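Local atomic coordinates of glycoside Hydrolase (Bacteroides uniformis, PDB entry 5T99), a protein that probably hydrolyses terminal beta-galactosidic linkages in agarose-derived oligosaccharides, as a family 2 glycoside hydrolase of a human gut bacterium. Residues E273-G277 with K278-D282. Numbering follows the deposited sequence.
Sequences EIYDG and KDLTD
Ile-274 pairs with Asp-282 and Asp-276 with Asp-279 as antiparallel hydrogen-bonded pairs, in a beta hairpin closed by a type II' turn from Asp-276 to Asp-279. The hairpin joins strands 268-276 and 279-288 of a four-stranded antiparallel sheet in the glycosyl hydrolase family 2 region. Strand 215-224 flanks the first of them. Asp-276 N donates to Asp-279 O at 2.8 Å, and Asp-279 N returns a bond to Asp-276 O. Gly-277 takes the first corner of the turn with phi 56°; a beta carbon there would clash with Lys-278 N. Thr-281 is the extra residue of a beta bulge opposite Ile-274 and Tyr-275. In it, Thr-281 N bonds to Ile-274 O at 2.9 Å, and Ile-274 N bonds to Asp-282 O.

Tyr-275 and Leu-280 form the non-hydrogen-bonded pair. With CG swung opposite its backbone N (chi1 -178°), Leu-280 carries CD1 over one face of the Tyr-275 ring, offset toward the rim, in a CH-pi contact with Leu-280 CD1 4.0 Å from the centroid. Leu-280 CD1 also touches Glu-273 CB at 3.6 Å. Tyr-275 OH and Glu-273 OE1 make a weak pairing. Replacing this tyrosine by an alanine is likely to leave Leu-280 CD1 without the ring face it packs on. At the turn, Lys-278 bends back at chi4 (60°) to form a salt bridge between Lys-278 NZ and Asp-279 OD1, a weak bond.

On the other face, Ile-274 and Asp-282 lie side by side. Ile-274 also packs on Val-180 and Ile-182 of strand 180-194. Asp-282 OD2 accepts a bond from Ile-182 N. Thr-281 OG1 bonds to Val-180 O and lies 3.3 Å from Ile-274 CG2, while Thr-281 CG2 meets Asp-276 CB at 3.8 Å.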
# COMPACT_ATOMS: atom_id res chain seq x y z
N GLU A 273 -29.43 -2.32 9.71
CA GLU A 273 -30.10 -1.79 10.89
C GLU A 273 -30.67 -2.97 11.68
O GLU A 273 -31.25 -3.88 11.09
CB GLU A 273 -31.22 -0.82 10.48
CG GLU A 273 -30.67 0.53 10.02
CD GLU A 273 -31.65 1.40 9.24
OE1 GLU A 273 -32.59 0.87 8.61
OE2 GLU A 273 -31.47 2.63 9.22
N ILE A 274 -30.44 -2.97 12.99
CA ILE A 274 -31.01 -3.98 13.88
C ILE A 274 -32.19 -3.38 14.63
O ILE A 274 -32.11 -2.23 15.10
CB ILE A 274 -29.96 -4.47 14.90
CG1 ILE A 274 -28.69 -4.95 14.17
CG2 ILE A 274 -30.53 -5.56 15.80
CD1 ILE A 274 -28.92 -6.08 13.19
N TYR A 275 -33.28 -4.14 14.76
CA TYR A 275 -34.46 -3.68 15.50
C TYR A 275 -34.87 -4.67 16.57
O TYR A 275 -34.83 -5.88 16.35
CB TYR A 275 -35.67 -3.43 14.60
CG TYR A 275 -35.44 -2.33 13.60
CD1 TYR A 275 -35.79 -1.02 13.88
CD2 TYR A 275 -34.84 -2.61 12.37
CE1 TYR A 275 -35.57 -0.01 12.97
CE2 TYR A 275 -34.61 -1.61 11.46
CZ TYR A 275 -34.97 -0.32 11.75
OH TYR A 275 -34.72 0.65 10.81
N ASP A 276 -35.27 -4.11 17.72
CA ASP A 276 -35.90 -4.85 18.81
C ASP A 276 -37.33 -4.33 18.87
O ASP A 276 -37.59 -3.24 19.39
CB ASP A 276 -35.15 -4.59 20.13
CG ASP A 276 -35.64 -5.47 21.28
OD1 ASP A 276 -36.55 -6.30 21.07
OD2 ASP A 276 -35.09 -5.32 22.40
N GLY A 277 -38.25 -5.10 18.30
CA GLY A 277 -39.60 -4.61 18.01
C GLY A 277 -39.56 -3.36 17.14
O GLY A 277 -38.88 -3.33 16.11
N LYS A 278 -40.28 -2.32 17.57
CA LYS A 278 -40.24 -1.04 16.86
C LYS A 278 -38.94 -0.22 17.00
O LYS A 278 -38.72 0.71 16.23
CB LYS A 278 -41.42 -0.17 17.28
CG LYS A 278 -41.37 0.35 18.71
CD LYS A 278 -42.74 0.87 19.15
CE LYS A 278 -42.73 1.29 20.62
NZ LYS A 278 -41.74 2.38 20.86
N ASP A 279 -38.10 -0.55 17.97
CA ASP A 279 -36.95 0.30 18.30
C ASP A 279 -35.70 -0.11 17.52
O ASP A 279 -35.32 -1.27 17.56
CB ASP A 279 -36.62 0.21 19.80
CG ASP A 279 -37.81 0.54 20.69
OD1 ASP A 279 -38.48 1.55 20.44
OD2 ASP A 279 -38.07 -0.23 21.65
N LEU A 280 -35.06 0.85 16.86
CA LEU A 280 -33.73 0.67 16.29
C LEU A 280 -32.70 0.54 17.42
O LEU A 280 -32.68 1.38 18.31
CB LEU A 280 -33.37 1.90 15.45
CG LEU A 280 -32.02 1.93 14.71
CD1 LEU A 280 -31.95 0.89 13.62
CD2 LEU A 280 -31.79 3.31 14.11
N THR A 281 -31.87 -0.50 17.37
CA THR A 281 -30.78 -0.66 18.34
C THR A 281 -29.38 -0.41 17.79
O THR A 281 -28.48 -0.09 18.56
CB THR A 281 -30.78 -2.06 18.97
OG1 THR A 281 -30.37 -3.04 17.99
CG2 THR A 281 -32.16 -2.40 19.50
N ASP A 282 -29.18 -0.57 16.48
CA ASP A 282 -27.85 -0.45 15.89
C ASP A 282 -27.91 -0.22 14.38
O ASP A 282 -28.85 -0.63 13.71
CB ASP A 282 -27.05 -1.72 16.18
CG ASP A 282 -25.56 -1.54 15.93
OD1 ASP A 282 -25.07 -0.39 15.94
OD2 ASP A 282 -24.89 -2.57 15.71